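Protein male-specific lethal-3 (Drosophila melanogaster, PDB 3M9Q) reads methylated histone H3 and binds roX RNAs as part of the MSL acetyltransferase complex that doubles transcription from the male X chromosome. Local coordinates at residues 61-66 with 79-84; 49-52 with 56-59; 27-32 with 89-94. The protein carries 1 engineered substitution. All blocks are in the same frame, centred on the assembly; numbering follows the deposited sequence.

Contact 1. Residues 61-66 with 79-84; sequences YKIHFQ and TVLLKD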
ATOM      1  N   TYR A  61       6.157  -2.990   4.273  1.00 10.31           N
ATOM      2  CA  TYR A  61       4.809  -3.362   4.686  1.00 10.51           C
ATOM      3  C   TYR A  61       4.346  -4.555   3.889  1.00 10.47           C
ATOM      4  O   TYR A  61       4.064  -4.449   2.701  1.00 10.81           O
ATOM      5  CB  TYR A  61       3.854  -2.182   4.478  1.00  9.95           C
ATOM      6  CG  TYR A  61       4.275  -0.927   5.219  1.00  9.63           C
ATOM      7  CD1 TYR A  61       3.828  -0.670   6.512  1.00 10.03           C
ATOM      8  CD2 TYR A  61       5.138  -0.009   4.642  1.00  9.76           C
ATOM      9  CE1 TYR A  61       4.221   0.470   7.202  1.00  9.86           C
ATOM     10  CE2 TYR A  61       5.531   1.135   5.323  1.00  9.75           C
ATOM     11  CZ  TYR A  61       5.078   1.366   6.606  1.00  9.85           C
ATOM     12  OH  TYR A  61       5.459   2.500   7.295  1.00 10.59           O
ATOM     13  N   LYS A  62       4.303  -5.709   4.536  1.00 10.22           N
ATOM     14  CA  LYS A  62       3.727  -6.893   3.904  1.00 10.74           C
ATOM     15  C   LYS A  62       2.219  -6.768   3.961  1.00 10.47           C
ATOM     16  O   LYS A  62       1.640  -6.599   5.035  1.00 10.32           O
ATOM     17  CB  LYS A  62       4.176  -8.196   4.573  1.00 12.34           C
ATOM     18  CG  LYS A  62       3.760  -9.418   3.748  1.00 14.66           C
ATOM     19  CD  LYS A  62       4.092 -10.750   4.377  1.00 17.57           C
ATOM     20  CE  LYS A  62       3.698 -11.872   3.428  1.00 19.60           C
ATOM     21  NZ  LYS A  62       4.134 -13.213   3.903  1.00 21.64           N
ATOM     22  N   ILE A  63       1.599  -6.841   2.793  1.00 10.21           N
ATOM     23  CA  ILE A  63       0.155  -6.685   2.693  1.00 10.74           C
ATOM     24  C   ILE A  63      -0.530  -7.835   1.983  1.00 10.48           C
ATOM     25  O   ILE A  63       0.048  -8.538   1.158  1.00 11.21           O
ATOM     26  CB  ILE A  63      -0.238  -5.347   2.027  1.00 10.94           C
ATOM     27  CG1 ILE A  63       0.225  -5.292   0.570  1.00 11.47           C
ATOM     28  CG2 ILE A  63       0.284  -4.149   2.835  1.00 11.86           C
ATOM     29  CD1 ILE A  63      -0.287  -4.042  -0.176  1.00 12.35           C
ATOM     30  N   HIS A  64      -1.785  -7.999   2.371  1.00 10.03           N
ATOM     31  CA  HIS A  64      -2.732  -8.935   1.782  1.00 10.64           C
ATOM     32  C   HIS A  64      -3.789  -8.153   1.016  1.00  9.87           C
ATOM     33  O   HIS A  64      -4.319  -7.160   1.502  1.00 10.43           O
ATOM     34  CB  HIS A  64      -3.408  -9.744   2.896  1.00 11.38           C
ATOM     35  CG  HIS A  64      -4.476 -10.671   2.407  1.00 11.41           C
ATOM     36  ND1 HIS A  64      -4.179 -11.856   1.774  1.00 12.26           N
ATOM     37  CD2 HIS A  64      -5.829 -10.591   2.441  1.00 11.87           C
ATOM     38  CE1 HIS A  64      -5.302 -12.470   1.443  1.00 12.81           C
ATOM     39  NE2 HIS A  64      -6.318 -11.726   1.842  1.00 12.52           N
ATOM     40  N   PHE A  65      -4.101  -8.612  -0.180  1.00 10.52           N
ATOM     41  CA  PHE A  65      -5.156  -7.984  -0.986  1.00 10.46           C
ATOM     42  C   PHE A  65      -6.477  -8.631  -0.661  1.00 10.28           C
ATOM     43  O   PHE A  65      -6.677  -9.819  -0.867  1.00 10.74           O
ATOM     44  CB  PHE A  65      -4.785  -8.055  -2.461  1.00 11.71           C
ATOM     45  CG  PHE A  65      -3.498  -7.367  -2.729  1.00 12.56           C
ATOM     46  CD1 PHE A  65      -3.451  -5.985  -2.782  1.00 12.57           C
ATOM     47  CD2 PHE A  65      -2.313  -8.078  -2.803  1.00 13.56           C
ATOM     48  CE1 PHE A  65      -2.261  -5.331  -2.985  1.00 13.88           C
ATOM     49  CE2 PHE A  65      -1.114  -7.428  -2.995  1.00 14.66           C
ATOM     50  CZ  PHE A  65      -1.092  -6.052  -3.084  1.00 14.41           C
ATOM     51  N   GLN A  66      -7.369  -7.836  -0.098  1.00  9.83           N
ATOM     52  CA  GLN A  66      -8.633  -8.369   0.402  1.00 10.58           C
ATOM     53  C   GLN A  66      -9.416  -9.034  -0.732  1.00 10.46           C
ATOM     54  O   GLN A  66      -9.606  -8.461  -1.806  1.00 10.68           O
ATOM     55  CB  GLN A  66      -9.485  -7.262   1.034  1.00 10.71           C
ATOM     56  CG  GLN A  66      -8.881  -6.561   2.249  1.00 10.91           C
ATOM     57  CD  GLN A  66      -8.767  -7.456   3.461  1.00 11.39           C
ATOM     58  OE1 GLN A  66      -8.062  -8.466   3.450  1.00 12.63           O
ATOM     59  NE2 GLN A  66      -9.448  -7.076   4.530  1.00 11.19           N
ATOM     60  N   THR A  79       4.991   4.565   0.257  0.50 12.01           N
ATOM     61  CA  THR A  79       4.631   5.543  -0.769  0.50 12.70           C
ATOM     62  C   THR A  79       3.431   5.096  -1.602  0.50 12.15           C
ATOM     63  O   THR A  79       2.736   5.918  -2.192  0.50 12.47           O
ATOM     64  CB  THR A  79       5.808   5.823  -1.704  0.50 13.63           C
ATOM     65  OG1 THR A  79       6.216   4.602  -2.322  0.50 13.73           O
ATOM     66  CG2 THR A  79       6.974   6.386  -0.935  0.50 13.77           C
ATOM     67  N   VAL A  80       3.184   3.796  -1.648  1.00 11.43           N
ATOM     68  CA  VAL A  80       2.082   3.287  -2.476  1.00 11.65           C
ATOM     69  C   VAL A  80       0.819   3.022  -1.666  1.00 10.19           C
ATOM     70  O   VAL A  80      -0.187   2.566  -2.209  1.00 10.37           O
ATOM     71  CB  VAL A  80       2.484   2.028  -3.279  1.00 13.01           C
ATOM     72  CG1 VAL A  80       3.703   2.326  -4.161  1.00 14.94           C
ATOM     73  CG2 VAL A  80       2.746   0.836  -2.370  1.00 13.34           C
ATOM     74  N   LEU A  81       0.879   3.345  -0.381  1.00  9.87           N
ATOM     75  CA  LEU A  81      -0.242   3.103   0.540  1.00  8.96           C
ATOM     76  C   LEU A  81      -0.962   4.385   0.924  1.00  9.43           C
ATOM     77  O   LEU A  81      -0.356   5.448   1.065  1.00 10.60           O
ATOM     78  CB  LEU A  81       0.264   2.399   1.802  1.00  9.31           C
ATOM     79  CG  LEU A  81       0.872   1.017   1.582  1.00  9.23           C
ATOM     80  CD1 LEU A  81       1.292   0.420   2.928  1.00 10.39           C
ATOM     81  CD2 LEU A  81      -0.103   0.117   0.845  1.00 10.31           C
ATOM     82  N   LEU A  82      -2.271   4.262   1.092  1.00  9.49           N
ATOM     83  CA  LEU A  82      -3.126   5.335   1.590  1.00  9.50           C
ATOM     84  C   LEU A  82      -3.941   4.868   2.775  1.00  8.75           C
ATOM     85  O   LEU A  82      -4.393   3.729   2.826  1.00  9.40           O
ATOM     86  CB  LEU A  82      -4.089   5.813   0.507  1.00 10.06           C
ATOM     87  CG  LEU A  82      -3.498   6.509  -0.720  1.00 10.67           C
ATOM     88  CD1 LEU A  82      -4.576   6.770  -1.762  1.00 11.78           C
ATOM     89  CD2 LEU A  82      -2.784   7.803  -0.344  1.00 12.24           C
ATOM     90  N   LYS A  83      -4.158   5.785   3.703  1.00  9.37           N
ATOM     91  CA  LYS A  83      -5.071   5.560   4.823  1.00  9.31           C
ATOM     92  C   LYS A  83      -6.505   5.352   4.339  1.00  8.89           C
ATOM     93  O   LYS A  83      -6.925   5.919   3.339  1.00  9.19           O
ATOM     94  CB  LYS A  83      -5.017   6.742   5.789  1.00  9.42           C
ATOM     95  CG  LYS A  83      -3.695   6.890   6.533  1.00 10.01           C
ATOM     96  CD  LYS A  83      -3.558   5.850   7.613  1.00  9.92           C
ATOM     97  CE  LYS A  83      -2.213   5.908   8.313  1.00 10.08           C
ATOM     98  NZ  LYS A  83      -2.174   4.944   9.439  1.00 10.34           N
ATOM     99  N   ASP A  84      -7.238   4.537   5.088  1.00  8.57           N
ATOM    100  CA  ASP A  84      -8.608   4.116   4.733  1.00  9.10           C
ATOM    101  C   ASP A  84      -9.659   5.143   5.146  1.00  9.23           C
ATOM    102  O   ASP A  84     -10.643   4.827   5.805  1.00 10.91           O
ATOM    103  CB  ASP A  84      -8.898   2.772   5.391  1.00  9.54           C
ATOM    104  CG  ASP A  84     -10.141   2.100   4.848  1.00  9.21           C
ATOM    105  OD1 ASP A  84     -10.552   2.428   3.712  1.00  9.50           O
ATOM    106  OD2 ASP A  84     -10.689   1.244   5.576  1.00  9.66           O
TER
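Leu81 meets Tyr61 and Ile63 in a small, wholly buried apolar contact near the centre of the chromodomain, inside the curled antiparallel sheet of this SH3-like fold. Strands 57-65 and 81-83 are not neighbours in that sheet; strands 39-51 and 25-29 lie between them in its order, and its curvature brings the inward side chains of the two together. Even at their nearest, the CA atoms of Tyr61 and Leu81 stay 9.2 Å apart, so side chains alone bridge the gap. Leu81 does this with both methyls. Its CG stands beside the backbone N (chi1 -63°) and the branch runs on extended, which carries the fork toward strand 57-65. CD1 comes to the root of the tyrosine, 4.0 Å from Tyr61 CB and equally near Tyr61 CG, approaching the ring obliquely. CD2 turns to the isoleucine, where Ile63 CD1 lies 4.3 Å from Leu81 CD2. The extended outer arm of Ile63 (chi2 173°) sends that terminal methyl forward, and the two methyls meet at a slant. Cys28 of strand 25-29 and Val76 of strand 74-76 pack against both Ile63 and Leu81, while Phe20 touches Leu81. The tyrosine hydroxyl is bonded to the backbone N of Leu19, away from Leu81. The contact therefore depends on van der Waals and hydrophobic forces, with shape rather than directional bonding setting the fit, and the one polar group on these three side chains is satisfied away from the leucine.

Contact 2. Residues 49-52 with 56-59; sequences ERRN and LRFY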
ATOM      1  N   GLU A  49      11.188  -3.217   9.879  1.00 11.19           N
ATOM      2  CA  GLU A  49      12.148  -2.109   9.903  1.00 11.64           C
ATOM      3  C   GLU A  49      13.487  -2.565   9.368  1.00 11.93           C
ATOM      4  O   GLU A  49      14.044  -3.559   9.825  1.00 12.05           O
ATOM      5  CB  GLU A  49      12.317  -1.595  11.329  1.00 12.51           C
ATOM      6  CG  GLU A  49      13.166  -0.353  11.470  1.00 13.78           C
ATOM      7  CD  GLU A  49      13.182   0.118  12.902  1.00 15.35           C
ATOM      8  OE1 GLU A  49      12.476   1.081  13.220  1.00 16.26           O
ATOM      9  OE2 GLU A  49      13.866  -0.514  13.746  1.00 19.20           O
ATOM     10  N   ARG A  50      13.992  -1.814   8.398  1.00 12.48           N
ATOM     11  CA  ARG A  50      15.276  -2.081   7.747  1.00 13.66           C
ATOM     12  C   ARG A  50      16.096  -0.808   7.690  1.00 13.11           C
ATOM     13  O   ARG A  50      15.573   0.281   7.855  1.00 11.37           O
ATOM     14  CB  ARG A  50      15.052  -2.585   6.315  1.00 15.67           C
ATOM     15  CG  ARG A  50      14.163  -3.814   6.207  1.00 17.51           C
ATOM     16  CD  ARG A  50      14.096  -4.303   4.778  1.00 19.33           C
ATOM     17  NE  ARG A  50      15.415  -4.680   4.281  1.00 21.79           N
ATOM     18  CZ  ARG A  50      15.706  -4.868   2.999  1.00 23.50           C
ATOM     19  NH1 ARG A  50      14.772  -4.712   2.076  1.00 23.64           N
ATOM     20  NH2 ARG A  50      16.933  -5.211   2.639  1.00 24.92           N
ATOM     21  N   ARG A  51      17.389  -0.953   7.454  1.00 13.34           N
ATOM     22  CA  ARG A  51      18.243   0.197   7.191  1.00 13.68           C
ATOM     23  C   ARG A  51      18.850   0.066   5.810  1.00 14.24           C
ATOM     24  O   ARG A  51      19.221  -1.028   5.379  1.00 15.53           O
ATOM     25  CB  ARG A  51      19.331   0.342   8.257  1.00 14.31           C
ATOM     26  CG  ARG A  51      18.804   0.892   9.576  1.00 14.42           C
ATOM     27  CD  ARG A  51      19.897   1.038  10.603  1.00 15.47           C
ATOM     28  NE  ARG A  51      20.353  -0.256  11.086  1.00 15.74           N
ATOM     29  CZ  ARG A  51      21.432  -0.427  11.830  1.00 16.53           C
ATOM     30  NH1 ARG A  51      22.172   0.616  12.158  1.00 17.19           N
ATOM     31  NH2 ARG A  51      21.785  -1.637  12.233  1.00 17.95           N
ATOM     32  N   ASN A  52      18.906   1.199   5.119  1.00 14.26           N
ATOM     33  CA  ASN A  52      19.509   1.277   3.778  1.00 14.85           C
ATOM     34  C   ASN A  52      21.006   1.466   3.830  1.00 16.65           C
ATOM     35  O   ASN A  52      21.640   1.345   4.875  1.00 16.38           O
ATOM     36  CB  ASN A  52      18.860   2.356   2.899  1.00 14.20           C
ATOM     37  CG  ASN A  52      19.030   3.763   3.448  1.00 13.51           C
ATOM     38  OD1 ASN A  52      19.958   4.034   4.181  1.00 13.93           O
ATOM     39  ND2 ASN A  52      18.125   4.658   3.087  1.00 14.68           N
ATOM     40  N   LEU A  56      20.087   4.561   7.223  1.00 12.21           N
ATOM     41  CA  LEU A  56      18.809   5.155   7.632  1.00 11.86           C
ATOM     42  C   LEU A  56      17.673   4.158   7.497  1.00 11.35           C
ATOM     43  O   LEU A  56      17.670   3.276   6.629  1.00 11.44           O
ATOM     44  CB  LEU A  56      18.500   6.416   6.820  1.00 12.57           C
ATOM     45  CG  LEU A  56      19.476   7.578   7.015  1.00 13.42           C
ATOM     46  CD1 LEU A  56      19.130   8.746   6.098  1.00 16.19           C
ATOM     47  CD2 LEU A  56      19.557   8.032   8.478  1.00 13.60           C
ATOM     48  N   ARG A  57      16.674   4.325   8.347  1.00 10.93           N
ATOM     49  CA  ARG A  57      15.567   3.375   8.444  1.00 11.34           C
ATOM     50  C   ARG A  57      14.519   3.551   7.371  1.00 10.82           C
ATOM     51  O   ARG A  57      14.159   4.668   6.992  1.00 10.97           O
ATOM     52  CB  ARG A  57      14.870   3.490   9.797  1.00 12.13           C
ATOM     53  CG  ARG A  57      15.712   3.051  10.960  1.00 13.58           C
ATOM     54  CD  ARG A  57      15.095   3.526  12.247  1.00 15.61           C
ATOM     55  NE  ARG A  57      15.823   3.013  13.394  1.00 17.64           N
ATOM     56  CZ  ARG A  57      15.946   3.668  14.539  1.00 19.25           C
ATOM     57  NH1 ARG A  57      15.410   4.871  14.657  1.00 19.75           N
ATOM     58  NH2 ARG A  57      16.621   3.139  15.546  1.00 20.63           N
ATOM     59  N   PHE A  58      14.016   2.418   6.904  1.00 10.42           N
ATOM     60  CA  PHE A  58      12.804   2.385   6.080  1.00 11.01           C
ATOM     61  C   PHE A  58      11.971   1.180   6.457  1.00 10.44           C
ATOM     62  O   PHE A  58      12.444   0.266   7.130  1.00 11.36           O
ATOM     63  CB  PHE A  58      13.093   2.425   4.574  1.00 11.68           C
ATOM     64  CG  PHE A  58      13.800   1.204   4.030  1.00 12.48           C
ATOM     65  CD1 PHE A  58      13.075   0.205   3.398  1.00 12.42           C
ATOM     66  CD2 PHE A  58      15.174   1.065   4.120  1.00 12.93           C
ATOM     67  CE1 PHE A  58      13.703  -0.907   2.876  1.00 13.53           C
ATOM     68  CE2 PHE A  58      15.801  -0.052   3.589  1.00 13.41           C
ATOM     69  CZ  PHE A  58      15.054  -1.035   2.973  1.00 13.75           C
ATOM     70  N   TYR A  59      10.716   1.210   6.043  1.00 10.58           N
ATOM     71  CA  TYR A  59       9.736   0.189   6.437  1.00 10.55           C
ATOM     72  C   TYR A  59       9.182  -0.566   5.247  1.00 10.64           C
ATOM     73  O   TYR A  59       8.827   0.015   4.230  1.00 11.42           O
ATOM     74  CB  TYR A  59       8.615   0.817   7.288  1.00 10.25           C
ATOM     75  CG  TYR A  59       9.215   1.361   8.550  1.00 10.59           C
ATOM     76  CD1 TYR A  59       9.371   0.556   9.672  1.00 11.44           C
ATOM     77  CD2 TYR A  59       9.723   2.652   8.592  1.00 11.17           C
ATOM     78  CE1 TYR A  59       9.985   1.033  10.815  1.00 11.72           C
ATOM     79  CE2 TYR A  59      10.350   3.134   9.726  1.00 11.60           C
ATOM     80  CZ  TYR A  59      10.477   2.321  10.833  1.00 11.20           C
ATOM     81  OH  TYR A  59      11.111   2.811  11.951  1.00 12.90           O
TER
HETATM   82  O   HOH W   1      16.972   0.135  12.364  1.00 31.60           O
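The tip of the beta hairpin formed by strands 39-51 and 57-65 is built here, with Arg50 and Phe58 as its antiparallel hydrogen-bonded pair and Glu49-Tyr59 and Arg51-Arg57 as the flanking non-hydrogen-bonded pairs. Arg50 N gives a bond to Phe58 O at 2.9 Å and Phe58 N returns one to Arg50 O. Past the strand ends, Asn52 N bonds to Leu56 O, while Leu56 N reaches Asn52 OD1 at 3.1 Å from above the carbonyl plane; that oxygen also receives His54 N, so it braces the turn. Phe58 CG sits between the backbone N and the carbonyl carbon (chi1 67°), which turns the ring over the Arg50 stem, and Arg50 CB makes a CH-pi contact 3.9 Å from the ring centroid. The guanidinium sets one face against Phe58 CZ, and its NH1 is salt-bridged to Glu60. On the other side of the hairpin Tyr59 OH donates to the anti lone pair of Glu49 OE1 at 2.5 Å. A phenylalanine in place of Tyr59 would probably leave the carboxylate only the long, undirected pull of Arg57. That salt bridge, Arg57 NE to Glu49 OE1 at 3.9 Å, has no N-H aimed at the oxygen.

Contact 3. Residues 27-32 with 89-94; sequences LCYEPD and RQLQRE
Two flat groups, the phenol of Tyr29 and the carboxamide of Gln92, mark this contact between strand 25-29 and helix 86-100. The Tyr29 ring forms a cation-pi interaction with Arg37 and meets the helix through its hydroxyl end, where Tyr29 OH touches Leu91 CD2 at 3.7 Å, the two side chains crossing at about a right angle. At the Gln92 amide, the oxygen side faces the leucine fork: Gln92 OE1 lies 3.9 Å from Leu27 CD2 and 4.0 Å from Leu27 CD1. Gln92 is stretched away from its backbone, with CG opposite the N (chi1 175°) and the chain extended beyond it, which carries the amide to the sheet. There NE2 bonds to Leu39 O and Thr41 OG1, which fixes the rotation of the amide and leaves OE1 against the leucine methyls. Leu27 CD1 also rests 4.0 Å from the backbone Arg89 N, while the Arg89 guanidinium is salt-bridged to Asp84. The two segments thus meet by van der Waals contacts of methyls with polar atoms, without a bond between them. The axes of helix segment 89-94 and strand segment 27-29 approach to 10.3 Å, 42° apart. This C-terminal chromodomain helix lies against three adjoining strands: Leu91, Gln92 and Leu95 meet strand 25-29, Leu91 packs on Leu82 of strand 81-83, and the Gln92 NE2 bonds tie the helix to strand 39-51.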
ATOM      1  N   LEU A  27      -5.240   1.249   1.505  1.00  8.93           N
ATOM      2  CA  LEU A  27      -5.491   1.185   0.073  1.00  9.19           C
ATOM      3  C   LEU A  27      -4.150   1.251  -0.642  1.00  9.42           C
ATOM      4  O   LEU A  27      -3.336   2.132  -0.362  1.00 10.80           O
ATOM      5  CB  LEU A  27      -6.424   2.316  -0.367  1.00  9.71           C
ATOM      6  CG  LEU A  27      -7.704   2.460   0.473  1.00  9.91           C
ATOM      7  CD1 LEU A  27      -8.575   3.603  -0.045  1.00 11.95           C
ATOM      8  CD2 LEU A  27      -8.518   1.168   0.563  1.00 11.98           C
ATOM      9  N   CYS A  28      -3.912   0.309  -1.537  1.00  8.76           N
ATOM     10  CA  CYS A  28      -2.612   0.156  -2.188  1.00  8.87           C
ATOM     11  C   CYS A  28      -2.710   0.433  -3.678  1.00  8.89           C
ATOM     12  O   CYS A  28      -3.524  -0.154  -4.378  1.00  9.60           O
ATOM     13  CB  CYS A  28      -2.091  -1.275  -1.991  1.00  9.20           C
ATOM     14  SG  CYS A  28      -0.425  -1.570  -2.655  1.00 10.75           S
ATOM     15  N   TYR A  29      -1.834   1.294  -4.171  1.00  9.13           N
ATOM     16  CA  TYR A  29      -1.781   1.581  -5.613  1.00  9.81           C
ATOM     17  C   TYR A  29      -1.295   0.385  -6.407  1.00 10.63           C
ATOM     18  O   TYR A  29      -0.372  -0.314  -6.027  1.00 10.49           O
ATOM     19  CB  TYR A  29      -0.883   2.785  -5.918  1.00 10.76           C
ATOM     20  CG  TYR A  29      -1.575   4.113  -5.783  1.00 10.78           C
ATOM     21  CD1 TYR A  29      -2.572   4.486  -6.674  1.00 11.56           C
ATOM     22  CD2 TYR A  29      -1.252   4.983  -4.760  1.00 11.20           C
ATOM     23  CE1 TYR A  29      -3.203   5.704  -6.561  1.00 11.95           C
ATOM     24  CE2 TYR A  29      -1.882   6.207  -4.636  1.00 11.74           C
ATOM     25  CZ  TYR A  29      -2.860   6.557  -5.541  1.00 12.23           C
ATOM     26  OH  TYR A  29      -3.528   7.764  -5.455  1.00 13.97           O
ATOM     27  N   GLU A  30      -1.948   0.183  -7.539  1.00 11.22           N
ATOM     28  CA  GLU A  30      -1.503  -0.772  -8.560  1.00 12.15           C
ATOM     29  C   GLU A  30      -0.030  -0.545  -8.915  1.00 11.18           C
ATOM     30  O   GLU A  30       0.343   0.565  -9.269  1.00 11.33           O
ATOM     31  CB  GLU A  30      -2.363  -0.591  -9.825  1.00 13.41           C
ATOM     32  CG  GLU A  30      -1.824  -1.236 -11.083  1.00 14.80           C
ATOM     33  CD  GLU A  30      -1.863  -2.721 -11.000  1.00 15.66           C
ATOM     34  OE1 GLU A  30      -3.011  -3.253 -10.979  1.00 19.17           O
ATOM     35  OE2 GLU A  30      -0.792  -3.357 -10.968  1.00 16.55           O
ATOM     36  N   PRO A  31       0.811  -1.593  -8.835  1.00 11.13           N
ATOM     37  CA  PRO A  31       2.234  -1.393  -9.121  1.00 11.70           C
ATOM     38  C   PRO A  31       2.595  -1.352 -10.612  1.00 11.17           C
ATOM     39  O   PRO A  31       3.642  -0.839 -10.977  1.00 12.10           O
ATOM     40  CB  PRO A  31       2.892  -2.612  -8.453  1.00 12.71           C
ATOM     41  CG  PRO A  31       1.867  -3.655  -8.494  1.00 13.98           C
ATOM     42  CD  PRO A  31       0.562  -2.933  -8.269  1.00 12.97           C
ATOM     43  N   ASP A  32       1.749  -1.914 -11.455  1.00 10.60           N
ATOM     44  CA  ASP A  32       1.993  -1.939 -12.905  1.00 11.49           C
ATOM     45  C   ASP A  32       1.781  -0.544 -13.501  1.00 10.97           C
ATOM     46  O   ASP A  32       0.669  -0.036 -13.558  1.00 10.84           O
ATOM     47  CB  ASP A  32       1.058  -2.968 -13.540  1.00 12.72           C
ATOM     48  CG  ASP A  32       1.284  -3.156 -15.018  1.00 13.27           C
ATOM     49  OD1 ASP A  32       2.031  -2.370 -15.637  1.00 13.81           O
ATOM     50  OD2 ASP A  32       0.705  -4.121 -15.563  1.00 14.94           O
ATOM     51  N   ARG A  89     -11.372   6.415   0.064  1.00  8.41           N
ATOM     52  CA  ARG A  89     -12.363   5.464  -0.447  1.00  8.85           C
ATOM     53  C   ARG A  89     -13.059   6.008  -1.685  1.00  9.25           C
ATOM     54  O   ARG A  89     -13.329   5.285  -2.652  1.00  9.14           O
ATOM     55  CB  ARG A  89     -13.401   5.116   0.622  1.00  9.40           C
ATOM     56  CG  ARG A  89     -12.857   4.253   1.740  1.00  9.61           C
ATOM     57  CD  ARG A  89     -13.935   3.865   2.722  1.00 11.05           C
ATOM     58  NE  ARG A  89     -13.362   3.274   3.922  1.00 10.24           N
ATOM     59  CZ  ARG A  89     -14.048   2.617   4.847  1.00 10.34           C
ATOM     60  NH1 ARG A  89     -15.355   2.442   4.733  1.00 12.40           N
ATOM     61  NH2 ARG A  89     -13.420   2.127   5.887  1.00 10.49           N
ATOM     62  N   GLN A  90     -13.366   7.296  -1.649  1.00  9.57           N
ATOM     63  CA  GLN A  90     -13.988   7.955  -2.798  1.00 10.23           C
ATOM     64  C   GLN A  90     -13.013   8.011  -3.966  1.00 10.07           C
ATOM     65  O   GLN A  90     -13.385   7.772  -5.106  1.00 10.06           O
ATOM     66  CB  GLN A  90     -14.501   9.357  -2.448  1.00 10.47           C
ATOM     67  CG  GLN A  90     -15.721   9.343  -1.522  1.00 10.99           C
ATOM     68  CD  GLN A  90     -16.981   8.797  -2.172  1.00 11.01           C
ATOM     69  OE1 GLN A  90     -17.052   8.614  -3.392  1.00 11.20           O
ATOM     70  NE2 GLN A  90     -17.984   8.525  -1.353  1.00 12.46           N
ATOM     71  N   LEU A  91     -11.751   8.306  -3.685  1.00  9.37           N
ATOM     72  CA  LEU A  91     -10.718   8.320  -4.732  1.00  9.73           C
ATOM     73  C   LEU A  91     -10.643   6.953  -5.400  1.00  9.74           C
ATOM     74  O   LEU A  91     -10.599   6.838  -6.626  1.00  9.06           O
ATOM     75  CB  LEU A  91      -9.355   8.714  -4.157  1.00 10.29           C
ATOM     76  CG  LEU A  91      -8.170   8.646  -5.123  1.00 10.91           C
ATOM     77  CD1 LEU A  91      -8.369   9.602  -6.296  1.00 12.18           C
ATOM     78  CD2 LEU A  91      -6.877   8.958  -4.392  1.00 11.58           C
ATOM     79  N   GLN A  92     -10.660   5.909  -4.584  1.00  8.65           N
ATOM     80  CA  GLN A  92     -10.616   4.544  -5.113  1.00  9.23           C
ATOM     81  C   GLN A  92     -11.782   4.299  -6.083  1.00  9.28           C
ATOM     82  O   GLN A  92     -11.608   3.734  -7.161  1.00  9.42           O
ATOM     83  CB  GLN A  92     -10.633   3.552  -3.952  1.00  9.59           C
ATOM     84  CG  GLN A  92     -10.702   2.092  -4.360  1.00 10.09           C
ATOM     85  CD  GLN A  92     -10.752   1.198  -3.147  1.00 10.93           C
ATOM     86  OE1 GLN A  92     -11.345   1.571  -2.129  1.00 12.08           O
ATOM     87  NE2 GLN A  92     -10.097   0.040  -3.220  1.00 10.55           N
ATOM     88  N   ARG A  93     -12.973   4.750  -5.705  1.00  9.30           N
ATOM     89  CA  ARG A  93     -14.159   4.549  -6.543  1.00  9.48           C
ATOM     90  C   ARG A  93     -14.058   5.346  -7.842  1.00 10.12           C
ATOM     91  O   ARG A  93     -14.442   4.883  -8.911  1.00 10.76           O
ATOM     92  CB  ARG A  93     -15.437   4.904  -5.775  1.00  9.57           C
ATOM     93  CG  ARG A  93     -15.752   3.884  -4.684  1.00  9.95           C
ATOM     94  CD  ARG A  93     -16.785   4.349  -3.682  1.00 10.08           C
ATOM     95  NE  ARG A  93     -18.140   4.428  -4.232  1.00  9.90           N
ATOM     96  CZ  ARG A  93     -18.998   3.413  -4.282  1.00 10.05           C
ATOM     97  NH1 ARG A  93     -18.647   2.201  -3.883  1.00 10.01           N
ATOM     98  NH2 ARG A  93     -20.205   3.606  -4.765  1.00 10.50           N
ATOM     99  N   GLU A  94     -13.511   6.545  -7.737  0.50 10.56           N
ATOM    100  CA  GLU A  94     -13.333   7.423  -8.895  0.50 12.03           C
ATOM    101  C   GLU A  94     -12.357   6.807  -9.888  0.50 11.38           C
ATOM    102  O   GLU A  94     -12.604   6.767 -11.094  0.50 11.53           O
ATOM    103  CB  GLU A  94     -12.819   8.786  -8.428  0.50 13.90           C
ATOM    104  CG  GLU A  94     -12.468   9.751  -9.544  0.50 16.07           C
ATOM    105  CD  GLU A  94     -12.141  11.137  -9.018  0.50 17.89           C
ATOM    106  OE1 GLU A  94     -12.977  11.708  -8.283  0.50 19.70           O
ATOM    107  OE2 GLU A  94     -11.052  11.654  -9.340  0.50 19.96           O
TER

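In the fold
Followed from the N terminus, the chain opens contact 3 at strand 25-29 and closes it only at helix 86-100, so the other two contacts lie nested within that long loop. Contact 2 comes first, closing the short turn of the hairpin between strands 39-51 and 57-65. Contact 1 opens farther along the same strand 57-65 and closes at strand 81-83, in series with contact 2; their centres are about 18 Å apart. Contacts 1 and 3 touch directly, Ile63 CD1 packing on Cys28 SG at 3.5 Å. Contacts 2 and 3 lie on opposite sides of the chain's centre, linked through the shared sheet: hairpin tip, interior and terminal helix follow in turn.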